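Local coordinates for o-succinylbenzoate synthase (PDB 2OZT), which converts 2-succinyl-6-hydroxy-2,4-cyclohexadiene-1-carboxylate to 2-succinylbenzoate by loss of water, with a divalent metal ion, on the route to phylloquinone, at residues Y32-L35 against Q41-Y44; E75-I80 against F89-A94. One frame throughout, in Å; residues are numbered along the deposited sequence.

Both contacts belong to the MenC N-terminal domain, which has the alpha-plus-beta make-up of enolase-superfamily capping domains. Interaction 1 comes first along the chain and pairs strands 23-36 and 42-47 of the antiparallel sheet. Interaction 2 follows and packs residues 75-80, with helix 74-77 and the turn from Met-77 to Ile-80, against helix 85-97. Their centres lie about 13 Å apart. Helix 85-97 joins them, because it also packs on the hairpin: CD1 of Leu-33 lies 3.8 Å from CD1 of Phe-91, and Leu-35 meets Ala-94. Phe-91 thus bridges the two contacts, touching Leu-33 of the sheet as well as Met-77 and Ile-80. Both contacts lie away from the metal site and the probable catalytic lysines of the barrel domain.

Interaction 1: Y32-L35 against Q41-Y44; sequences YLRL and QVGY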
loop_
_atom_site.group_PDB
_atom_site.type_symbol
_atom_site.label_atom_id
_atom_site.label_comp_id
_atom_site.label_asym_id
_atom_site.label_seq_id
_atom_site.Cartn_x
_atom_site.Cartn_y
_atom_site.Cartn_z
ATOM N N TYR A 32 -6.211 -17.124 3.109
ATOM C CA TYR A 32 -7.621 -16.755 2.823
ATOM C C TYR A 32 -8.541 -17.289 3.898
ATOM O O TYR A 32 -8.391 -18.421 4.350
ATOM C CB TYR A 32 -8.083 -17.311 1.487
ATOM C CG TYR A 32 -7.324 -16.770 0.302
ATOM C CD1 TYR A 32 -7.112 -15.406 0.159
ATOM C CD2 TYR A 32 -6.816 -17.618 -0.677
ATOM C CE1 TYR A 32 -6.415 -14.905 -0.898
ATOM C CE2 TYR A 32 -6.111 -17.111 -1.776
ATOM C CZ TYR A 32 -5.948 -15.745 -1.881
ATOM O OH TYR A 32 -5.244 -15.225 -2.961
ATOM N N LEU A 33 -9.497 -16.443 4.292
ATOM C CA LEU A 33 -10.519 -16.799 5.283
ATOM C C LEU A 33 -11.847 -16.925 4.573
ATOM O O LEU A 33 -12.177 -16.108 3.734
ATOM C CB LEU A 33 -10.718 -15.676 6.299
ATOM C CG LEU A 33 -9.470 -15.300 7.098
ATOM C CD1 LEU A 33 -9.723 -14.063 7.952
ATOM C CD2 LEU A 33 -8.952 -16.417 7.964
ATOM N N ARG A 34 -12.606 -17.960 4.966
ATOM C CA ARG A 34 -13.998 -18.133 4.476
ATOM C C ARG A 34 -14.921 -18.294 5.666
ATOM O O ARG A 34 -14.731 -19.217 6.440
ATOM C CB ARG A 34 -14.062 -19.337 3.557
ATOM C CG ARG A 34 -15.501 -19.581 2.981
ATOM C CD ARG A 34 -15.519 -20.847 2.158
ATOM N NE ARG A 34 -16.796 -21.110 1.445
ATOM C CZ ARG A 34 -17.864 -21.681 1.996
ATOM N NH1 ARG A 34 -17.905 -22.010 3.283
ATOM N NH2 ARG A 34 -18.947 -21.869 1.236
ATOM N N LEU A 35 -15.936 -17.409 5.759
ATOM C CA LEU A 35 -16.847 -17.324 6.906
ATOM C C LEU A 35 -18.224 -17.719 6.387
ATOM O O LEU A 35 -18.566 -17.385 5.283
ATOM C CB LEU A 35 -16.879 -15.886 7.428
ATOM C CG LEU A 35 -15.856 -15.539 8.507
ATOM C CD1 LEU A 35 -14.403 -15.782 8.028
ATOM C CD2 LEU A 35 -16.050 -14.096 8.988
ATOM N N GLN A 41 -24.915 -17.818 4.191
ATOM C CA GLN A 41 -24.280 -16.590 3.638
ATOM C C GLN A 41 -22.796 -16.714 3.912
ATOM O O GLN A 41 -22.425 -17.261 4.935
ATOM C CB GLN A 41 -24.805 -15.342 4.291
ATOM C CG GLN A 41 -26.308 -15.136 4.008
ATOM C CD GLN A 41 -26.784 -13.890 4.638
ATOM O OE1 GLN A 41 -27.186 -12.954 3.955
ATOM N NE2 GLN A 41 -26.741 -13.848 5.951
ATOM N N VAL A 42 -21.987 -16.226 2.977
ATOM C CA VAL A 42 -20.531 -16.467 3.059
ATOM C C VAL A 42 -19.801 -15.135 2.968
ATOM O O VAL A 42 -20.268 -14.210 2.310
ATOM C CB VAL A 42 -20.069 -17.387 1.947
ATOM C CG1 VAL A 42 -18.545 -17.541 1.951
ATOM C CG2 VAL A 42 -20.632 -18.775 2.143
ATOM N N GLY A 43 -18.674 -15.035 3.674
ATOM C CA GLY A 43 -17.808 -13.842 3.522
ATOM C C GLY A 43 -16.381 -14.348 3.397
ATOM O O GLY A 43 -16.083 -15.502 3.725
ATOM N N TYR A 44 -15.514 -13.466 2.888
ATOM C CA TYR A 44 -14.091 -13.842 2.649
ATOM C C TYR A 44 -13.162 -12.721 3.050
ATOM O O TYR A 44 -13.521 -11.566 2.941
ATOM C CB TYR A 44 -13.824 -14.165 1.172
ATOM C CG TYR A 44 -14.591 -15.336 0.607
ATOM C CD1 TYR A 44 -14.020 -16.609 0.509
ATOM C CD2 TYR A 44 -15.895 -15.148 0.161
ATOM C CE1 TYR A 44 -14.780 -17.665 -0.039
ATOM C CE2 TYR A 44 -16.621 -16.168 -0.379
ATOM C CZ TYR A 44 -16.073 -17.403 -0.473
ATOM O OH TYR A 44 -16.905 -18.377 -1.018
#
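Leu-35 and Gly-43 form the hydrogen-bonded pair of an antiparallel hairpin between strands 23-36 and 42-47. Leu-35 N gives a nearly straight bond to Gly-43 O (2.8 Å, 171° at the hydrogen). Gly-43 N returns one to Leu-35 O at 2.9 Å. Arg-34 and Tyr-44 are the neighbouring non-hydrogen-bonded pair. CA-H...O contacts accompany these bonds, with Tyr-44 CA 3.2 Å from Leu-33 O.

The tight part of the contact is this backbone ladder and the inner stretch of the Arg-34 chain against Tyr-44 and Val-42. The arginine chain leaves with CG anti to the backbone N (chi1 -179°) and stays extended to NE. It therefore runs alongside the Tyr-44 ring, with Arg-34 CG 3.6 Å from Tyr-44 CE1. Val-42 CG1 comes within 3.3 Å of Leu-35 O. On the other face, Leu-35 packs on Trp-5 of strand 3-20 and on Trp-95 of helix 85-97. Gly-43 adds no side chain there.

The solvent side is the partly exposed Arg-34, yet its guanidinium is held by salt bridges to Glu-36 and Glu-316 and by a cation-pi contact with Trp-319. It stands almost upright to the Tyr-44 ring, the planes 83° apart. Val-42 CG2 sits over one guanidinium face, 3.6 Å from Arg-34 NH2, offset toward its rim. Glu-316 also hydrogen-bonds Tyr-44 OH. Replacing Arg-34 by alanine would probably leave Glu-36 and Glu-316 without their positive mate and open a gap beside the Tyr-44 ring.

The chemistry is therefore mixed. Backbone bonds set the strand register, while Glu-316 of helix 312-320 ties both Arg-34 and Tyr-44 to the C-terminal part of the chain. Glu-36 and Glu-316 balance the arginine's charge and probably restrain the guanidinium's rotation.

Interaction 2: E75-I80 against F89-A94; sequences EIMATI and FGFATA
This is an apolar contact of a short helix and its turn with a longer helix in the N-terminal domain, where Met-77 and Ile-80 meet Phe-91. It joins helix 74-77 and the type I turn from Met-77 to Ile-80 to the middle of helix 85-97. No hydrogen bond crosses it, and it buries 146 Å², both sides summed.

Met-77 is modelled as selenomethionine. Its chain bends at the last torsion (chi3 -56°). The SE atom lies 4.1 Å from Phe-91 CB and 3.9 Å from Phe-91 O, so it touches the base of the phenylalanine and its backbone. Ile-80 uses the end of its longer branch. Its CD1 lies 3.6 Å from Phe-91 CD2 and also reaches CG and CB of that residue, approaching the ring obliquely.

The turn brings Ile-80 back to the side of Met-77. Ile-80 N bonds to Met-77 O at 3.1 Å, and Thr-79 OG1 gives a 2.6 Å bond to Ile-76 O in the carbonyl plane. Ile-76 O also accepts from Thr-79 N, so two donors hold it.

Beyond the two segments, Leu-64 of helix 58-67 touches both Ile-80 and Phe-91. Trp-5 of strand 3-20 meets the Phe-91 ring edge-to-face. Helices packed together beside an antiparallel sheet in this way are characteristic of the alpha-plus-beta capping domain of the enolase superfamily.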
loop_
_atom_site.group_PDB
_atom_site.type_symbol
_atom_site.label_atom_id
_atom_site.label_comp_id
_atom_site.label_asym_id
_atom_site.label_seq_id
_atom_site.Cartn_x
_atom_site.Cartn_y
_atom_site.Cartn_z
ATOM N N GLU A 75 -16.393 -10.082 19.900
ATOM C CA GLU A 75 -15.554 -10.168 21.092
ATOM C C GLU A 75 -14.347 -11.117 20.900
ATOM O O GLU A 75 -13.221 -10.790 21.309
ATOM C CB GLU A 75 -16.388 -10.520 22.337
ATOM C CG GLU A 75 -17.350 -11.700 22.191
ATOM C CD GLU A 75 -18.800 -11.346 21.764
ATOM O OE1 GLU A 75 -19.012 -10.487 20.865
ATOM O OE2 GLU A 75 -19.741 -11.982 22.318
ATOM N N ILE A 76 -14.561 -12.256 20.239
ATOM C CA ILE A 76 -13.428 -13.133 19.875
ATOM C C ILE A 76 -12.441 -12.394 18.942
ATOM O O ILE A 76 -11.212 -12.427 19.149
ATOM C CB ILE A 76 -13.920 -14.467 19.281
ATOM C CG1 ILE A 76 -14.480 -15.356 20.413
ATOM C CG2 ILE A 76 -12.791 -15.204 18.498
ATOM C CD1 ILE A 76 -15.293 -16.512 19.933
HETATM N N MSE A 77 -12.959 -11.692 17.947
HETATM C CA MSE A 77 -12.062 -10.966 17.034
HETATM C C MSE A 77 -11.319 -9.814 17.702
HETATM O O MSE A 77 -10.210 -9.466 17.292
HETATM C CB MSE A 77 -12.781 -10.532 15.767
HETATM C CG MSE A 77 -13.097 -11.727 14.872
HETATM SE SE MSE A 77 -14.054 -11.211 13.302
HETATM C CE MSE A 77 -15.556 -10.311 14.181
ATOM N N ALA A 78 -11.894 -9.269 18.776
ATOM C CA ALA A 78 -11.209 -8.242 19.562
ATOM C C ALA A 78 -9.988 -8.780 20.306
ATOM O O ALA A 78 -9.137 -7.995 20.733
ATOM C CB ALA A 78 -12.196 -7.532 20.521
ATOM N N THR A 79 -9.851 -10.106 20.404
ATOM C CA THR A 79 -8.691 -10.703 21.082
ATOM C C THR A 79 -7.490 -10.790 20.131
ATOM O O THR A 79 -6.379 -11.095 20.562
ATOM C CB THR A 79 -8.977 -12.101 21.682
ATOM O OG1 THR A 79 -9.231 -13.045 20.639
ATOM C CG2 THR A 79 -10.179 -12.052 22.616
ATOM N N ILE A 80 -7.694 -10.514 18.846
ATOM C CA ILE A 80 -6.552 -10.577 17.913
ATOM C C ILE A 80 -5.495 -9.530 18.302
ATOM O O ILE A 80 -5.827 -8.352 18.429
ATOM C CB ILE A 80 -6.985 -10.403 16.445
ATOM C CG1 ILE A 80 -7.917 -11.547 16.032
ATOM C CG2 ILE A 80 -5.705 -10.362 15.519
ATOM C CD1 ILE A 80 -8.721 -11.273 14.755
ATOM N N PHE A 89 -6.903 -6.897 9.749
ATOM C CA PHE A 89 -7.546 -6.520 8.487
ATOM C C PHE A 89 -8.306 -7.692 7.898
ATOM O O PHE A 89 -9.483 -7.565 7.487
ATOM C CB PHE A 89 -6.475 -6.049 7.475
ATOM C CG PHE A 89 -6.961 -5.976 6.052
ATOM C CD1 PHE A 89 -7.590 -4.848 5.560
ATOM C CD2 PHE A 89 -6.818 -7.072 5.181
ATOM C CE1 PHE A 89 -8.003 -4.753 4.243
ATOM C CE2 PHE A 89 -7.255 -6.997 3.851
ATOM C CZ PHE A 89 -7.849 -5.839 3.371
ATOM N N GLY A 90 -7.659 -8.860 7.872
ATOM C CA GLY A 90 -8.331 -10.008 7.250
ATOM C C GLY A 90 -9.623 -10.413 7.942
ATOM O O GLY A 90 -10.643 -10.614 7.254
ATOM N N PHE A 91 -9.565 -10.508 9.269
ATOM C CA PHE A 91 -10.784 -10.908 9.985
ATOM C C PHE A 91 -11.843 -9.826 9.918
ATOM O O PHE A 91 -13.006 -10.145 9.738
ATOM C CB PHE A 91 -10.454 -11.283 11.403
ATOM C CG PHE A 91 -9.936 -12.698 11.531
ATOM C CD1 PHE A 91 -10.864 -13.772 11.528
ATOM C CD2 PHE A 91 -8.555 -12.970 11.554
ATOM C CE1 PHE A 91 -10.415 -15.100 11.640
ATOM C CE2 PHE A 91 -8.094 -14.280 11.631
ATOM C CZ PHE A 91 -9.029 -15.332 11.684
ATOM N N ALA A 92 -11.473 -8.567 10.053
ATOM C CA ALA A 92 -12.471 -7.494 10.039
ATOM C C ALA A 92 -13.172 -7.406 8.701
ATOM O O ALA A 92 -14.416 -7.310 8.612
ATOM C CB ALA A 92 -11.825 -6.157 10.414
ATOM N N THR A 93 -12.416 -7.485 7.615
ATOM C CA THR A 93 -13.002 -7.428 6.271
ATOM C C THR A 93 -13.835 -8.683 5.940
ATOM O O THR A 93 -14.876 -8.585 5.284
ATOM C CB THR A 93 -11.933 -7.092 5.177
ATOM O OG1 THR A 93 -10.912 -8.086 5.188
ATOM C CG2 THR A 93 -11.280 -5.678 5.400
ATOM N N ALA A 94 -13.372 -9.841 6.384
ATOM C CA ALA A 94 -14.147 -11.048 6.176
ATOM C C ALA A 94 -15.489 -10.900 6.886
ATOM O O ALA A 94 -16.524 -11.205 6.284
ATOM C CB ALA A 94 -13.378 -12.260 6.720
#